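Local structure of NADH dehydrogenase (4R81) at residues A[66-69]-A[70-74]; A[141-145]-A[146-150]. The protein probably acts as an FMN-dependent NAD(P)H:quinone oxidoreductase of the flavodoxin-like fold. All coordinates share one frame; numbering follows the deposited sequence.

Contact 1 (A[66-69]-A[70-74])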
ATOM      1  N   SER A  66      -4.141   4.153 -25.831  1.00 42.78           N
ATOM      2  CA  SER A  66      -2.973   5.014 -25.647  1.00 41.20           C
ATOM      3  C   SER A  66      -1.724   4.219 -25.246  1.00 39.46           C
ATOM      4  O   SER A  66      -1.839   3.148 -24.647  1.00 38.81           O
ATOM      5  CB  SER A  66      -3.282   6.107 -24.620  1.00 40.97           C
ATOM      6  OG  SER A  66      -4.062   7.132 -25.212  1.00 41.70           O
ATOM      7  N   PRO A  67      -0.526   4.743 -25.583  1.00 39.15           N
ATOM      8  CA  PRO A  67       0.752   4.049 -25.355  1.00 38.35           C
ATOM      9  C   PRO A  67       1.028   3.680 -23.900  1.00 35.49           C
ATOM     10  O   PRO A  67       0.611   4.389 -22.981  1.00 36.02           O
ATOM     11  CB  PRO A  67       1.792   5.075 -25.815  1.00 39.44           C
ATOM     12  CG  PRO A  67       1.077   5.923 -26.796  1.00 39.78           C
ATOM     13  CD  PRO A  67      -0.332   6.018 -26.297  1.00 39.39           C
ATOM     14  N   LEU A  68       1.737   2.573 -23.705  1.00 32.33           N
ATOM     15  CA  LEU A  68       2.178   2.146 -22.382  1.00 30.09           C
ATOM     16  C   LEU A  68       3.693   2.056 -22.362  1.00 28.54           C
ATOM     17  O   LEU A  68       4.305   1.746 -23.382  1.00 30.36           O
ATOM     18  CB  LEU A  68       1.587   0.780 -22.028  1.00 29.81           C
ATOM     19  CG  LEU A  68       0.088   0.768 -21.739  1.00 29.93           C
ATOM     20  CD1 LEU A  68      -0.400  -0.652 -21.534  1.00 31.02           C
ATOM     21  CD2 LEU A  68      -0.197   1.601 -20.519  1.00 29.60           C
ATOM     22  N   PRO A  69       4.303   2.325 -21.197  1.00 26.08           N
ATOM     23  CA  PRO A  69       5.753   2.192 -21.027  1.00 26.63           C
ATOM     24  C   PRO A  69       6.208   0.765 -21.331  1.00 26.71           C
ATOM     25  O   PRO A  69       5.440  -0.176 -21.115  1.00 27.87           O
ATOM     26  CB  PRO A  69       5.957   2.491 -19.540  1.00 27.37           C
ATOM     27  CG  PRO A  69       4.799   3.330 -19.154  1.00 27.42           C
ATOM     28  CD  PRO A  69       3.646   2.847 -19.987  1.00 26.57           C
ATOM     29  N   GLU A  70       7.436   0.605 -21.816  1.00 27.31           N
ATOM     30  CA  GLU A  70       7.934  -0.714 -22.190  1.00 28.13           C
ATOM     31  C   GLU A  70       7.932  -1.721 -21.038  1.00 26.92           C
ATOM     32  O   GLU A  70       7.653  -2.904 -21.246  1.00 26.98           O
ATOM     33  CB  GLU A  70       9.328  -0.606 -22.821  1.00 30.23           C
ATOM     34  CG  GLU A  70       9.315  -0.102 -24.265  1.00 32.10           C
ATOM     35  CD  GLU A  70      10.612   0.569 -24.673  1.00 35.52           C
ATOM     36  OE1 GLU A  70      11.275   1.161 -23.788  1.00 38.76           O
ATOM     37  OE2 GLU A  70      10.961   0.517 -25.876  1.00 32.52           O
ATOM     38  N   ASP A  71       8.229  -1.262 -19.827  1.00 25.84           N
ATOM     39  CA  ASP A  71       8.293  -2.184 -18.701  1.00 26.11           C
ATOM     40  C   ASP A  71       6.907  -2.714 -18.342  1.00 24.82           C
ATOM     41  O   ASP A  71       6.751  -3.885 -17.989  1.00 24.61           O
ATOM     42  CB  ASP A  71       9.026  -1.573 -17.495  1.00 26.87           C
ATOM     43  CG  ASP A  71       8.411  -0.270 -17.012  1.00 27.58           C
ATOM     44  OD1 ASP A  71       7.533   0.309 -17.696  1.00 26.03           O
ATOM     45  OD2 ASP A  71       8.832   0.189 -15.925  1.00 27.80           O
ATOM     46  N   VAL A  72       5.902  -1.853 -18.470  1.00 24.17           N
ATOM     47  CA  VAL A  72       4.514  -2.257 -18.257  1.00 23.78           C
ATOM     48  C   VAL A  72       4.052  -3.242 -19.338  1.00 23.78           C
ATOM     49  O   VAL A  72       3.398  -4.246 -19.036  1.00 24.17           O
ATOM     50  CB  VAL A  72       3.571  -1.033 -18.185  1.00 22.55           C
ATOM     51  CG1 VAL A  72       2.118  -1.477 -18.104  1.00 23.02           C
ATOM     52  CG2 VAL A  72       3.926  -0.168 -16.980  1.00 22.04           C
ATOM     53  N   MET A  73       4.420  -2.966 -20.590  1.00 24.44           N
ATOM     54  CA  MET A  73       4.089  -3.862 -21.698  1.00 25.42           C
ATOM     55  C   MET A  73       4.656  -5.261 -21.461  1.00 25.54           C
ATOM     56  O   MET A  73       3.988  -6.266 -21.720  1.00 26.32           O
ATOM     57  CB  MET A  73       4.595  -3.295 -23.029  1.00 26.88           C
ATOM     58  CG  MET A  73       3.989  -1.956 -23.389  1.00 30.64           C
ATOM     59  SD  MET A  73       4.586  -1.316 -24.964  1.00 35.50           S
ATOM     60  CE  MET A  73       3.776  -2.443 -26.097  1.00 35.74           C
ATOM     61  N   GLU A  74       5.883  -5.320 -20.951  1.00 25.78           N
ATOM     62  CA  GLU A  74       6.525  -6.592 -20.632  1.00 26.11           C
ATOM     63  C   GLU A  74       5.775  -7.344 -19.534  1.00 23.56           C
ATOM     64  O   GLU A  74       5.641  -8.565 -19.596  1.00 23.63           O
ATOM     65  CB  GLU A  74       7.992  -6.379 -20.232  1.00 28.79           C
ATOM     66  CG  GLU A  74       8.642  -7.570 -19.532  1.00 31.69           C
ATOM     67  CD  GLU A  74       8.935  -8.732 -20.467  1.00 35.50           C
ATOM     68  OE1 GLU A  74       8.913  -8.530 -21.704  1.00 36.80           O
ATOM     69  OE2 GLU A  74       9.200  -9.849 -19.961  1.00 37.04           O
TER
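The puckered ring of Pro69 meets the flat carboxylate of Asp71: ring atom CB lies 3.3 Å from Asp71 OD1. The methyl CG2 of Val72 stands off one side of the ring's mean plane, displaced outward past CG and not over the middle, and CG2 to Pro69 CG is 4.2 Å. Asp71 OD1 stands on that same side of the ring, out near CB. The carboxylate is folded back toward the start of the helix because CG sits between the backbone N and the carbonyl carbon (chi1 57°). There OD1 takes a weak, bent hydrogen bond from Val72 N at 2.8 Å. The stronger partner of Asp71 is Arg106, which forms a salt bridge to OD2. The salt bridge, with the weak bond, probably limits the rotation of the carboxylate. Its negative charge lies in the first turn of the helix, where the helix dipole would be expected to favour it.

Pro69 is the N-cap residue. Its carbonyl O accepts a hydrogen bond from Met73 N at 3.0 Å, close to straight at 163°, and this closes the first turn. Met73 then runs back along the incoming chain. Its CG packs on Leu68 CB at 3.9 Å. A bend at chi3 (71°) turns the methyl end, while SD rests 3.5 Å from Leu68 O. Leu68 also reaches toward Val72, with CD1 4.3 Å from CG1. Val72 is buried; its CG1 faces Leu68 and its CG2 faces Pro69.

The contact marks the passage from the loop after helix 53-61 into helix 70-80. Arg58 of helix 53-61 touches Leu68 and hydrogen-bonds Ser66 O, while Glu55 of that helix touches Pro69. Arg106 of helix 98-107 packs against Pro69 and Val72.

Contact 2 (A[141-145]-A[146-150]); sequences EDLEG and TGIAE
Leu143 and Ala149 meet across a glycine break between two helices of the flavodoxin-like fold: Gly147, with phi 100°, ends helix 140-146 and is also the N-cap of helix 148-162. Such a positive phi suits glycine, since a CB would jam against the preceding carbonyl O. Ala149 N donates to Leu143 O at 3.0 Å, almost straight (177°) but from above the carbonyl plane. Gly147 N adds a weak bond to the same oxygen.

Asp142 O is gripped twice by Thr146, by N at 3.0 Å and by OG1 at 3.2 Å, from opposite faces of its plane. A chi1 of 61° turns the hydroxyl back to this carbonyl.

The side chains of Leu143 and Ile148 cross obliquely, with Leu143 CD2 3.8 Å from Ile148 CG2. Leu143 comes within about 4 Å of the bound FMN, and Ile148 also packs on Val155 of the second subunit. The chain of Glu144, bent at chi2, lays the face of its carboxylate over the Ala149 methyl, with CD 3.6 Å from CB, and a salt bridge to Arg153 holds OE2. On the backbone, a water donates to Glu144 O (2.9 Å) and accepts from Glu150 N (3.0 Å).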
ATOM      1  N   GLU A 141      -4.200 -15.155  13.637  1.00 36.55           N
ATOM      2  CA  GLU A 141      -5.216 -15.038  14.677  1.00 38.74           C
ATOM      3  C   GLU A 141      -5.346 -13.594  15.170  1.00 35.81           C
ATOM      4  O   GLU A 141      -6.451 -13.063  15.296  1.00 34.46           O
ATOM      5  CB  GLU A 141      -4.889 -15.975  15.844  1.00 43.06           C
ATOM      6  CG  GLU A 141      -5.937 -15.991  16.949  1.00 47.11           C
ATOM      7  CD  GLU A 141      -5.380 -15.577  18.302  1.00 50.26           C
ATOM      8  OE1 GLU A 141      -5.119 -16.466  19.141  1.00 50.58           O
ATOM      9  OE2 GLU A 141      -5.208 -14.362  18.532  1.00 52.78           O
ATOM     10  N   ASP A 142      -4.209 -12.966  15.450  1.00 34.55           N
ATOM     11  CA  ASP A 142      -4.204 -11.585  15.911  1.00 33.58           C
ATOM     12  C   ASP A 142      -4.682 -10.636  14.817  1.00 29.43           C
ATOM     13  O   ASP A 142      -5.405  -9.685  15.094  1.00 29.39           O
ATOM     14  CB  ASP A 142      -2.817 -11.188  16.423  1.00 37.94           C
ATOM     15  CG  ASP A 142      -2.483 -11.840  17.754  1.00 42.50           C
ATOM     16  OD1 ASP A 142      -3.352 -11.843  18.653  1.00 45.18           O
ATOM     17  OD2 ASP A 142      -1.357 -12.357  17.900  1.00 44.54           O
ATOM     18  N   LEU A 143      -4.296 -10.904  13.574  1.00 27.26           N
ATOM     19  CA  LEU A 143      -4.747 -10.081  12.448  1.00 25.55           C
ATOM     20  C   LEU A 143      -6.240 -10.252  12.153  1.00 25.35           C
ATOM     21  O   LEU A 143      -6.915  -9.289  11.784  1.00 25.88           O
ATOM     22  CB  LEU A 143      -3.925 -10.372  11.187  1.00 23.34           C
ATOM     23  CG  LEU A 143      -2.439 -10.005  11.217  1.00 23.07           C
ATOM     24  CD1 LEU A 143      -1.780 -10.481   9.935  1.00 24.84           C
ATOM     25  CD2 LEU A 143      -2.225  -8.504  11.403  1.00 25.10           C
ATOM     26  N   GLU A 144      -6.752 -11.475  12.303  1.00 25.54           N
ATOM     27  CA  GLU A 144      -8.188 -11.715  12.167  1.00 26.43           C
ATOM     28  C   GLU A 144      -8.915 -10.971  13.274  1.00 28.12           C
ATOM     29  O   GLU A 144      -9.958 -10.350  13.048  1.00 27.60           O
ATOM     30  CB  GLU A 144      -8.512 -13.211  12.251  1.00 27.05           C
ATOM     31  CG  GLU A 144      -8.057 -14.032  11.051  1.00 29.75           C
ATOM     32  CD  GLU A 144      -8.883 -13.798   9.796  1.00 31.30           C
ATOM     33  OE1 GLU A 144      -9.897 -13.077   9.855  1.00 30.88           O
ATOM     34  OE2 GLU A 144      -8.509 -14.349   8.735  1.00 34.14           O
ATOM     35  N   GLY A 145      -8.347 -11.027  14.475  1.00 28.04           N
ATOM     36  CA  GLY A 145      -8.970 -10.417  15.630  1.00 28.43           C
ATOM     37  C   GLY A 145      -9.074  -8.909  15.533  1.00 29.10           C
ATOM     38  O   GLY A 145     -10.077  -8.331  15.946  1.00 30.45           O
ATOM     39  N   THR A 146      -8.046  -8.266  14.985  1.00 28.40           N
ATOM     40  CA  THR A 146      -8.018  -6.801  14.919  1.00 28.30           C
ATOM     41  C   THR A 146      -8.730  -6.180  13.712  1.00 29.96           C
ATOM     42  O   THR A 146      -8.968  -4.974  13.689  1.00 33.05           O
ATOM     43  CB  THR A 146      -6.582  -6.255  14.943  1.00 27.47           C
ATOM     44  OG1 THR A 146      -5.865  -6.752  13.807  1.00 28.78           O
ATOM     45  CG2 THR A 146      -5.867  -6.671  16.220  1.00 27.92           C
ATOM     46  N   GLY A 147      -9.052  -6.983  12.706  1.00 27.94           N
ATOM     47  CA  GLY A 147      -9.684  -6.447  11.514  1.00 26.57           C
ATOM     48  C   GLY A 147      -8.724  -6.223  10.358  1.00 25.66           C
ATOM     49  O   GLY A 147      -9.145  -5.882   9.248  1.00 24.66           O
ATOM     50  N   ILE A 148      -7.432  -6.412  10.606  1.00 23.42           N
ATOM     51  CA  ILE A 148      -6.432  -6.223   9.557  1.00 23.54           C
ATOM     52  C   ILE A 148      -6.537  -7.309   8.470  1.00 21.56           C
ATOM     53  O   ILE A 148      -6.469  -7.003   7.281  1.00 21.94           O
ATOM     54  CB  ILE A 148      -4.996  -6.127  10.128  1.00 25.53           C
ATOM     55  CG1 ILE A 148      -4.843  -4.859  10.973  1.00 26.66           C
ATOM     56  CG2 ILE A 148      -3.973  -6.100   9.006  1.00 25.86           C
ATOM     57  CD1 ILE A 148      -4.837  -3.570  10.160  1.00 26.61           C
ATOM     58  N   ALA A 149      -6.724  -8.568   8.868  1.00 20.64           N
ATOM     59  CA  ALA A 149      -6.874  -9.643   7.883  1.00 21.17           C
ATOM     60  C   ALA A 149      -8.036  -9.371   6.919  1.00 21.85           C
ATOM     61  O   ALA A 149      -7.907  -9.548   5.705  1.00 20.70           O
ATOM     62  CB  ALA A 149      -7.050 -11.005   8.569  1.00 20.46           C
ATOM     63  N   GLU A 150      -9.163  -8.928   7.469  1.00 24.35           N
ATOM     64  CA  GLU A 150     -10.334  -8.593   6.669  1.00 24.71           C
ATOM     65  C   GLU A 150     -10.059  -7.420   5.725  1.00 24.18           C
ATOM     66  O   GLU A 150     -10.481  -7.427   4.566  1.00 22.64           O
ATOM     67  CB  GLU A 150     -11.511  -8.282   7.593  1.00 26.92           C
ATOM     68  CG  GLU A 150     -12.789  -7.885   6.888  1.00 31.56           C
ATOM     69  CD  GLU A 150     -13.984  -7.924   7.823  1.00 34.89           C
ATOM     70  OE1 GLU A 150     -13.933  -8.676   8.823  1.00 36.35           O
ATOM     71  OE2 GLU A 150     -14.972  -7.201   7.567  1.00 35.72           O
TER
HETATM   72  O   HOH W   1      -9.950  -9.306  10.351  1.00 28.03           O

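How the contacts relate
Contact 1 closes before contact 2 opens along the chain. Their centres are about 37 Å apart, their nearest atoms are about 27 Å apart, and they lie on opposite sides of the chain's centre. They share no helix or strand. Both belong to the helical connections of one five-stranded parallel sheet. Contact 1 starts helix 70-80, which precedes strand 84-90 in the middle of the sheet. Contact 2 follows strand 129-135 and leads into helix 148-162, ahead of strand 169-174 at one edge of the sheet within this chain. Contact 1 is a surface helix start, its Leu68 side chain about 11 Å from an FMN. Contact 2 borders both an FMN and the second subunit.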